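Local structure of xyloglucan-specific endo-beta-1,4-glucanase BoGH9A (Bacteroides ovatus, 6DHT) at residues D16-N21 and K31-D36; E41-W46 and Q53-K58; S65-K70 and S532-Y537. The protein hydrolyses internal beta-1,4-glucosidic linkages in the backbone of xyloglucan, releasing xyloglucan oligosaccharides. All blocks are in the same frame, centred on the assembly; numbering follows the deposited sequence.

Contact 1: residues D16-N21 and K31-D36; sequences DAIRLN and KIAVVD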
loop_
_atom_site.group_PDB
_atom_site.type_symbol
_atom_site.label_atom_id
_atom_site.label_comp_id
_atom_site.label_asym_id
_atom_site.label_seq_id
_atom_site.Cartn_x
_atom_site.Cartn_y
_atom_site.Cartn_z
ATOM N N ASP A 16 11.779 8.235 -25.802
ATOM C CA ASP A 16 11.001 7.165 -25.173
ATOM C C ASP A 16 11.828 6.034 -24.574
ATOM O O ASP A 16 11.381 5.336 -23.665
ATOM C CB ASP A 16 10.114 6.529 -26.253
ATOM C CG ASP A 16 8.670 6.420 -25.835
ATOM O OD1 ASP A 16 7.792 6.612 -26.702
ATOM O OD2 ASP A 16 8.410 6.138 -24.643
ATOM N N ALA A 17 13.016 5.817 -25.122
ATOM C CA ALA A 17 13.825 4.666 -24.758
ATOM C C ALA A 17 14.580 4.923 -23.466
ATOM O O ALA A 17 15.129 3.997 -22.883
ATOM C CB ALA A 17 14.813 4.346 -25.894
ATOM N N ILE A 18 14.676 6.184 -23.075
ATOM C CA ILE A 18 15.413 6.531 -21.854
ATOM C C ILE A 18 14.496 6.329 -20.631
ATOM O O ILE A 18 13.552 7.077 -20.432
ATOM C CB ILE A 18 15.969 7.972 -21.875
ATOM C CG1 ILE A 18 16.790 8.189 -23.164
ATOM C CG2 ILE A 18 16.816 8.240 -20.617
ATOM C CD1 ILE A 18 17.141 9.615 -23.422
ATOM N N ARG A 19 14.791 5.308 -19.843
ATOM C CA ARG A 19 13.919 4.908 -18.730
ATOM C C ARG A 19 14.530 5.422 -17.432
ATOM O O ARG A 19 15.685 5.152 -17.103
ATOM C CB ARG A 19 13.756 3.388 -18.735
ATOM C CG ARG A 19 13.243 2.818 -20.061
ATOM C CD ARG A 19 11.796 3.241 -20.338
ATOM N NE ARG A 19 11.450 3.106 -21.753
ATOM C CZ ARG A 19 11.011 1.993 -22.311
ATOM N NH1 ARG A 19 10.872 0.879 -21.622
ATOM N NH2 ARG A 19 10.737 1.992 -23.610
ATOM N N LEU A 20 13.764 6.232 -16.712
ATOM C CA LEU A 20 14.292 6.820 -15.489
ATOM C C LEU A 20 13.166 7.093 -14.497
ATOM O O LEU A 20 12.001 7.008 -14.822
ATOM C CB LEU A 20 15.065 8.106 -15.794
ATOM C CG LEU A 20 14.270 9.390 -16.059
ATOM C CD1 LEU A 20 15.201 10.546 -16.258
ATOM C CD2 LEU A 20 13.351 9.269 -17.293
ATOM N N ASN A 21 13.547 7.463 -13.284
ATOM C CA ASN A 21 12.603 7.970 -12.306
ATOM C C ASN A 21 12.085 9.318 -12.796
ATOM O O ASN A 21 12.813 10.306 -12.850
ATOM C CB ASN A 21 13.323 8.107 -10.976
ATOM C CG ASN A 21 12.415 8.600 -9.866
ATOM O OD1 ASN A 21 11.549 9.450 -10.083
ATOM N ND2 ASN A 21 12.642 8.099 -8.652
ATOM N N LYS A 31 21.923 7.835 -8.961
ATOM C CA LYS A 31 21.183 8.390 -10.094
ATOM C C LYS A 31 21.460 7.604 -11.353
ATOM O O LYS A 31 22.513 7.759 -11.981
ATOM C CB LYS A 31 21.513 9.878 -10.290
ATOM C CG LYS A 31 21.339 10.664 -9.015
ATOM C CD LYS A 31 21.612 12.169 -9.147
ATOM C CE LYS A 31 21.617 12.847 -7.804
ATOM N NZ LYS A 31 22.775 12.362 -6.996
ATOM N N ILE A 32 20.518 6.753 -11.712
ATOM C CA ILE A 32 20.672 5.824 -12.809
ATOM C C ILE A 32 19.477 5.857 -13.742
ATOM O O ILE A 32 18.315 5.858 -13.313
ATOM C CB ILE A 32 20.963 4.399 -12.297
ATOM C CG1 ILE A 32 22.395 4.371 -11.729
ATOM C CG2 ILE A 32 20.763 3.343 -13.426
ATOM C CD1 ILE A 32 22.854 3.072 -11.218
ATOM N N ALA A 33 19.773 5.920 -15.044
ATOM C CA ALA A 33 18.775 5.770 -16.079
ATOM C C ALA A 33 19.166 4.553 -16.898
ATOM O O ALA A 33 20.321 4.150 -16.858
ATOM C CB ALA A 33 18.733 7.020 -16.963
ATOM N N VAL A 34 18.202 3.943 -17.563
ATOM C CA VAL A 34 18.457 2.764 -18.378
ATOM C C VAL A 34 17.858 2.973 -19.754
ATOM O O VAL A 34 16.673 3.279 -19.893
ATOM C CB VAL A 34 17.863 1.509 -17.750
ATOM C CG1 VAL A 34 18.000 0.324 -18.696
ATOM C CG2 VAL A 34 18.557 1.213 -16.434
ATOM N N VAL A 35 18.679 2.790 -20.788
ATOM C CA VAL A 35 18.162 2.824 -22.141
ATOM C C VAL A 35 17.580 1.445 -22.436
ATOM O O VAL A 35 18.261 0.436 -22.273
ATOM C CB VAL A 35 19.269 3.168 -23.130
ATOM C CG1 VAL A 35 18.680 3.280 -24.517
ATOM C CG2 VAL A 35 19.958 4.457 -22.776
ATOM N N ASP A 36 16.319 1.396 -22.846
ATOM C CA ASP A 36 15.578 0.146 -22.939
ATOM C C ASP A 36 16.041 -0.768 -24.078
ATOM O O ASP A 36 15.818 -1.977 -24.023
ATOM C CB ASP A 36 14.082 0.437 -23.114
ATOM C CG ASP A 36 13.221 -0.815 -23.081
ATOM O OD1 ASP A 36 13.326 -1.607 -22.123
ATOM O OD2 ASP A 36 12.405 -1.011 -24.007
HETATM O O HOH W 1 9.258 -0.450 -24.296
#
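Arg19 and Val34 form an antiparallel hydrogen-bonded pair, Arg19 N to Val34 O and Val34 N to Arg19 O both 2.8 Å, and a third bond of 2.9 Å, from Asp36 N to Ala17 O, continues the ladder past the non-hydrogen-bonded pair Ile18 and Val35. Ala17 O also receives the CA-H of Val35, with Val35 CA 3.3 Å away. The side chain that carries the contact is Arg19. Its CG stands anti to the carbonyl carbon (chi1 -55°), and a further bend at chi2 folds the chain over toward Asp36. The carboxylate and the guanidinium are stacked, their planes 26° apart, with Asp36 CB 3.5 Å above the centre of the guanidinium. Arg19 NH1 and Asp36 OD2, 3.4 Å apart, make a long salt bridge across this stack. The edge of the guanidinium is used separately: NE gives a nearly straight, in-plane bond of 2.9 Å to Asp16 O, while NH2 donates to a water that in turn donates to Asp36 OD2. Asn478 O takes a bond from NH1, so the group is fixed in rotation from several sides. A leucine in place of Arg19 would probably leave Asp16 O without the donor it has in NE and strip one positive partner from Asp36, which would still have Lys70 and Arg72. Away from the guanidinium the touches are apolar and light: Ile18 CG2 and Leu20 CB both approach Ala33 CB, the latter at 4.0 Å. Both segments belong to the Ig-like domain, where strand 18-19 is an outer strand of a four-stranded antiparallel sheet and strand 32-35 lies between it and strand 72-76. Ile18 and Leu20 pack on strand 93-99 of the second sheet, and Arg477 reaches Ile32 O.

Contact 2: residues E41-W46 and Q53-K58; sequences EEFVIW and QVFVGK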
loop_
_atom_site.group_PDB
_atom_site.type_symbol
_atom_site.label_atom_id
_atom_site.label_comp_id
_atom_site.label_asym_id
_atom_site.label_seq_id
_atom_site.Cartn_x
_atom_site.Cartn_y
_atom_site.Cartn_z
ATOM N N GLU A 41 26.987 4.069 -26.441
ATOM C CA GLU A 41 28.372 4.008 -25.998
ATOM C C GLU A 41 28.730 5.118 -25.026
ATOM O O GLU A 41 29.722 5.023 -24.301
ATOM C CB GLU A 41 29.304 4.051 -27.214
ATOM C CG GLU A 41 29.149 2.830 -28.111
ATOM C CD GLU A 41 30.041 2.868 -29.337
ATOM O OE1 GLU A 41 30.813 3.839 -29.497
ATOM O OE2 GLU A 41 29.968 1.915 -30.142
ATOM N N GLU A 42 27.912 6.162 -25.000
ATOM C CA GLU A 42 28.241 7.371 -24.264
ATOM C C GLU A 42 26.982 8.170 -23.906
ATOM O O GLU A 42 26.028 8.189 -24.665
ATOM C CB GLU A 42 29.146 8.204 -25.160
ATOM C CG GLU A 42 29.599 9.511 -24.610
ATOM C CD GLU A 42 30.521 10.217 -25.586
ATOM O OE1 GLU A 42 31.475 9.568 -26.064
ATOM O OE2 GLU A 42 30.282 11.406 -25.889
ATOM N N PHE A 43 26.987 8.833 -22.747
ATOM C CA PHE A 43 25.953 9.816 -22.441
ATOM C C PHE A 43 26.544 11.037 -21.778
ATOM O O PHE A 43 27.662 10.990 -21.253
ATOM C CB PHE A 43 24.836 9.215 -21.561
ATOM C CG PHE A 43 25.220 9.018 -20.115
ATOM C CD1 PHE A 43 25.895 7.878 -19.708
ATOM C CD2 PHE A 43 24.892 9.975 -19.172
ATOM C CE1 PHE A 43 26.247 7.703 -18.373
ATOM C CE2 PHE A 43 25.227 9.800 -17.837
ATOM C CZ PHE A 43 25.907 8.668 -17.445
ATOM N N VAL A 44 25.789 12.133 -21.810
ATOM C CA VAL A 44 26.231 13.407 -21.250
ATOM C C VAL A 44 25.092 14.045 -20.452
ATOM O O VAL A 44 23.933 13.985 -20.851
ATOM C CB VAL A 44 26.696 14.385 -22.364
ATOM C CG1 VAL A 44 27.202 15.675 -21.777
ATOM C CG2 VAL A 44 27.775 13.735 -23.205
ATOM N N ILE A 45 25.443 14.641 -19.317
ATOM C CA ILE A 45 24.504 15.452 -18.564
ATOM C C ILE A 45 24.868 16.924 -18.738
ATOM O O ILE A 45 26.030 17.306 -18.548
ATOM C CB ILE A 45 24.551 15.098 -17.056
ATOM C CG1 ILE A 45 24.358 13.580 -16.848
ATOM C CG2 ILE A 45 23.545 15.935 -16.267
ATOM C CD1 ILE A 45 23.054 13.022 -17.329
ATOM N N TRP A 46 23.869 17.730 -19.100
ATOM C CA TRP A 46 24.013 19.183 -19.219
ATOM C C TRP A 46 23.150 19.934 -18.219
ATOM O O TRP A 46 22.031 19.520 -17.936
ATOM C CB TRP A 46 23.559 19.620 -20.614
ATOM C CG TRP A 46 24.322 18.999 -21.724
ATOM C CD1 TRP A 46 23.988 17.885 -22.427
ATOM C CD2 TRP A 46 25.563 19.461 -22.262
ATOM N NE1 TRP A 46 24.949 17.623 -23.378
ATOM C CE2 TRP A 46 25.931 18.573 -23.285
ATOM C CE3 TRP A 46 26.409 20.526 -21.955
ATOM C CZ2 TRP A 46 27.104 18.726 -24.023
ATOM C CZ3 TRP A 46 27.572 20.679 -22.691
ATOM C CH2 TRP A 46 27.907 19.781 -23.707
ATOM N N GLN A 53 28.342 21.683 -19.485
ATOM C CA GLN A 53 28.546 20.251 -19.370
ATOM C C GLN A 53 28.834 19.918 -17.908
ATOM O O GLN A 53 29.654 20.582 -17.255
ATOM C CB GLN A 53 29.705 19.790 -20.241
ATOM C CG GLN A 53 29.739 18.306 -20.408
ATOM C CD GLN A 53 31.028 17.832 -21.014
ATOM O OE1 GLN A 53 32.007 17.597 -20.306
ATOM N NE2 GLN A 53 31.034 17.667 -22.326
ATOM N N VAL A 54 28.153 18.894 -17.395
ATOM C CA VAL A 54 28.197 18.587 -15.969
ATOM C C VAL A 54 28.808 17.206 -15.707
ATOM O O VAL A 54 29.441 16.984 -14.669
ATOM C CB VAL A 54 26.770 18.718 -15.367
ATOM C CG1 VAL A 54 26.659 18.012 -14.043
ATOM C CG2 VAL A 54 26.417 20.187 -15.201
ATOM N N PHE A 55 28.619 16.291 -16.646
ATOM C CA PHE A 55 29.059 14.909 -16.498
ATOM C C PHE A 55 29.072 14.198 -17.849
ATOM O O PHE A 55 28.202 14.417 -18.682
ATOM C CB PHE A 55 28.102 14.156 -15.546
ATOM C CG PHE A 55 28.553 12.756 -15.206
ATOM C CD1 PHE A 55 29.357 12.526 -14.104
ATOM C CD2 PHE A 55 28.158 11.677 -15.967
ATOM C CE1 PHE A 55 29.773 11.245 -13.790
ATOM C CE2 PHE A 55 28.586 10.395 -15.651
ATOM C CZ PHE A 55 29.380 10.189 -14.557
ATOM N N VAL A 56 30.069 13.342 -18.047
ATOM C CA VAL A 56 30.141 12.490 -19.216
ATOM C C VAL A 56 30.405 11.067 -18.757
ATOM O O VAL A 56 31.318 10.824 -17.974
ATOM C CB VAL A 56 31.283 12.925 -20.195
ATOM C CG1 VAL A 56 31.348 11.979 -21.372
ATOM C CG2 VAL A 56 31.052 14.356 -20.665
ATOM N N GLY A 57 29.601 10.143 -19.250
ATOM C CA GLY A 57 29.743 8.735 -18.932
ATOM C C GLY A 57 30.058 7.870 -20.139
ATOM O O GLY A 57 29.407 7.964 -21.177
ATOM N N LYS A 58 31.032 6.987 -19.966
ATOM C CA LYS A 58 31.446 6.050 -21.010
ATOM C C LYS A 58 31.644 4.654 -20.412
ATOM O O LYS A 58 31.441 4.455 -19.216
ATOM C CB LYS A 58 32.750 6.543 -21.650
ATOM C CG LYS A 58 32.687 7.972 -22.168
ATOM C CD LYS A 58 34.015 8.414 -22.784
ATOM C CE LYS A 58 33.852 9.683 -23.608
ATOM N NZ LYS A 58 35.156 10.179 -24.147
#
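Phe43 fills the hollow that Gly57 leaves opposite it: the ring lies over the glycine backbone, with Phe43 CE1 3.7 Å from Gly57 CA and Gly57 N above the centre of its face. A CB on this glycine would collide with the ring. Phe43 CG sits between its backbone N and carbonyl carbon (chi1 75°), which swings the ring across to the partner strand. There Phe43 CZ also meets Phe55 CE2 at 3.7 Å, the two rings set obliquely with planes 31° apart. Ile45 lodges its CB against Phe55 CB on the same face. A classic beta bulge distorts the ladder here, because Val54 N and, weakly, Phe55 N both donate to Ile45 O. On the other face the Trp46 indole is a flat lid. Gln53 CG lies 4.2 Å from the centroid of its six-membered ring, a CH-pi contact, while Val44 CG1 presses 3.3 Å above the indole plane nearer its rim. Val44 and Val56 lie side by side, CG2 to CG2 4.2 Å. This is a beta hairpin at the margin of the second sheet: strand 53-58 is outermost, and strand 42-47 pairs on its other side with strand 84-90, against which Phe43 and Ile45 pack.

Contact 3: residues S65-K70 and S532-Y537; sequences SAWSDK and SPDESY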
loop_
_atom_site.group_PDB
_atom_site.type_symbol
_atom_site.label_atom_id
_atom_site.label_comp_id
_atom_site.label_asym_id
_atom_site.label_seq_id
_atom_site.Cartn_x
_atom_site.Cartn_y
_atom_site.Cartn_z
ATOM N N SER A 65 17.569 -9.400 -19.809
ATOM C CA SER A 65 16.777 -10.326 -19.011
ATOM C C SER A 65 16.673 -11.646 -19.757
ATOM O O SER A 65 16.986 -11.719 -20.945
ATOM C CB SER A 65 15.364 -9.779 -18.788
ATOM O OG SER A 65 14.686 -9.647 -20.026
ATOM N N ALA A 66 16.181 -12.673 -19.077
ATOM C CA ALA A 66 16.089 -14.006 -19.661
ATOM C C ALA A 66 15.136 -14.053 -20.844
ATOM O O ALA A 66 15.296 -14.898 -21.728
ATOM C CB ALA A 66 15.651 -15.004 -18.609
ATOM N N TRP A 67 14.160 -13.148 -20.876
ATOM C CA TRP A 67 13.029 -13.263 -21.804
ATOM C C TRP A 67 12.989 -12.231 -22.931
ATOM O O TRP A 67 12.158 -12.334 -23.833
ATOM C CB TRP A 67 11.719 -13.171 -21.020
ATOM C CG TRP A 67 11.583 -11.891 -20.239
ATOM C CD1 TRP A 67 11.177 -10.674 -20.716
ATOM C CD2 TRP A 67 11.845 -11.709 -18.843
ATOM N NE1 TRP A 67 11.162 -9.749 -19.696
ATOM C CE2 TRP A 67 11.580 -10.358 -18.541
ATOM C CE3 TRP A 67 12.283 -12.557 -17.824
ATOM C CZ2 TRP A 67 11.727 -9.840 -17.252
ATOM C CZ3 TRP A 67 12.436 -12.042 -16.553
ATOM C CH2 TRP A 67 12.165 -10.693 -16.280
ATOM N N SER A 68 13.865 -11.238 -22.880
ATOM C CA SER A 68 13.849 -10.170 -23.868
ATOM C C SER A 68 15.219 -10.037 -24.495
ATOM O O SER A 68 16.230 -10.047 -23.796
ATOM C CB SER A 68 13.449 -8.832 -23.240
ATOM O OG SER A 68 13.621 -7.772 -24.175
ATOM N N ASP A 69 15.248 -9.907 -25.818
ATOM C CA ASP A 69 16.507 -9.757 -26.519
ATOM C C ASP A 69 16.986 -8.310 -26.537
ATOM O O ASP A 69 18.044 -8.011 -27.099
ATOM C CB ASP A 69 16.390 -10.288 -27.947
ATOM C CG ASP A 69 17.744 -10.613 -28.555
ATOM O OD1 ASP A 69 18.546 -11.303 -27.879
ATOM O OD2 ASP A 69 18.012 -10.157 -29.691
ATOM N N LYS A 70 16.229 -7.408 -25.908
ATOM C CA LYS A 70 16.627 -6.005 -25.865
ATOM C C LYS A 70 17.902 -5.857 -25.050
ATOM O O LYS A 70 18.060 -6.502 -24.008
ATOM C CB LYS A 70 15.540 -5.134 -25.219
ATOM C CG LYS A 70 14.275 -4.894 -26.016
ATOM C CD LYS A 70 13.210 -4.320 -25.082
ATOM C CE LYS A 70 11.992 -3.822 -25.808
ATOM N NZ LYS A 70 10.998 -3.245 -24.849
ATOM N N SER A 532 6.773 -10.586 -23.396
ATOM C CA SER A 532 7.576 -10.241 -22.227
ATOM C C SER A 532 6.681 -9.954 -21.007
ATOM O O SER A 532 5.813 -9.082 -21.062
ATOM C CB SER A 532 8.452 -9.028 -22.529
ATOM O OG SER A 532 9.491 -9.350 -23.443
ATOM N N PRO A 533 6.884 -10.694 -19.903
ATOM C CA PRO A 533 6.028 -10.520 -18.727
ATOM C C PRO A 533 6.029 -9.099 -18.175
ATOM O O PRO A 533 4.971 -8.675 -17.691
ATOM C CB PRO A 533 6.647 -11.460 -17.683
ATOM C CG PRO A 533 7.521 -12.334 -18.386
ATOM C CD PRO A 533 7.961 -11.658 -19.640
ATOM N N ASP A 534 7.161 -8.399 -18.240
ATOM C CA ASP A 534 7.259 -7.042 -17.687
ATOM C C ASP A 534 6.650 -5.976 -18.602
ATOM O O ASP A 534 6.644 -4.783 -18.284
ATOM C CB ASP A 534 8.698 -6.698 -17.262
ATOM C CG ASP A 534 9.730 -6.844 -18.365
ATOM O OD1 ASP A 534 9.414 -7.394 -19.448
ATOM O OD2 ASP A 534 10.881 -6.422 -18.144
ATOM N N GLU A 535 6.125 -6.417 -19.745
ATOM C CA GLU A 535 5.466 -5.531 -20.684
ATOM C C GLU A 535 3.979 -5.874 -20.839
ATOM O O GLU A 535 3.268 -5.273 -21.655
ATOM C CB GLU A 535 6.186 -5.621 -22.037
ATOM C CG GLU A 535 7.642 -5.155 -21.999
ATOM C CD GLU A 535 8.329 -5.242 -23.358
ATOM O OE1 GLU A 535 7.638 -5.505 -24.365
ATOM O OE2 GLU A 535 9.557 -5.052 -23.414
ATOM N N SER A 536 3.505 -6.836 -20.047
ATOM C CA SER A 536 2.108 -7.258 -20.079
ATOM C C SER A 536 1.206 -6.310 -19.299
ATOM O O SER A 536 0.537 -6.717 -18.350
ATOM C CB SER A 536 1.944 -8.669 -19.526
ATOM O OG SER A 536 2.669 -9.586 -20.327
ATOM N N TYR A 537 1.157 -5.072 -19.766
ATOM C CA TYR A 537 0.431 -3.993 -19.113
ATOM C C TYR A 537 -0.323 -3.222 -20.203
ATOM O O TYR A 537 0.255 -2.910 -21.241
ATOM C CB TYR A 537 1.423 -3.058 -18.344
ATOM C CG TYR A 537 0.755 -1.777 -17.920
ATOM C CD1 TYR A 537 -0.123 -1.768 -16.845
ATOM C CD2 TYR A 537 0.948 -0.594 -18.617
ATOM C CE1 TYR A 537 -0.791 -0.637 -16.490
ATOM C CE2 TYR A 537 0.251 0.551 -18.282
ATOM C CZ TYR A 537 -0.593 0.521 -17.188
ATOM O OH TYR A 537 -1.323 1.635 -16.850
HETATM O O HOH W 2 13.334 -7.301 -18.872
HETATM O O HOH W 3 10.762 -7.244 -24.855
HETATM O O HOH W 4 9.085 -4.376 -26.788
#
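Glu535 OE2 is gripped by Lys70 NZ at 2.7 Å, a salt bridge that meets the oxygen from above the carboxylate plane, and by a water that donates to it and also bonds Ser68 OG and Ser532 OG. A second water ties Lys70 NZ to Glu535 OE1, so both carboxylate oxygens are engaged. Lys70, its chain extended beyond CG, meets Glu535 coming from the opposite direction. Lys70 NZ also bridges to Asp36, so one ammonium is shared by two carboxylates. Trp67 is the other anchor. With CG placed between backbone N and carbonyl carbon (chi1 58°), its indole leans against the 3-10 turn 533-535, and Pro533 CD sits over one face, 3.6 Å from the centroid of the five-membered ring, as a CH-pi contact. Ser65 OG lies over the opposite face. Trp67 NE1 donates to Asp534 OD1 at 2.9 Å, although the N-H...O angle of 146° shows the bond is bent. A water links Asp534 OD2 to Ser65 OG. Ser68 OG accepts from Lys70 N in an ST turn, bracing the loop that presents Lys70. The Ig-like and catalytic domains thus meet here in a mixed seam, an indole-proline contact beside a salt bridge and bridging waters.

Overall arrangement
All three contacts lie on the same side of the chain's centre and follow one another in series. Contacts 1 and 2 belong to the Ig-like domain, one in each of its two four-stranded antiparallel sheets; strand 32-35 leads straight on to strand 42-47, and the contact centres are 14 Å apart, with nearest atoms about 6 Å apart. Contact 3 spans 461 intervening residues to bring the loop before strand 72-76 against the catalytic domain. Its centre is 16 Å from that of contact 1, which it touches through the Asp36-Lys70 salt bridge, and 28 Å from that of contact 2. The sheet holding strands 18-19 and 32-35 is therefore tied to the domain junction, whereas the hairpin of contact 2 lies farther out.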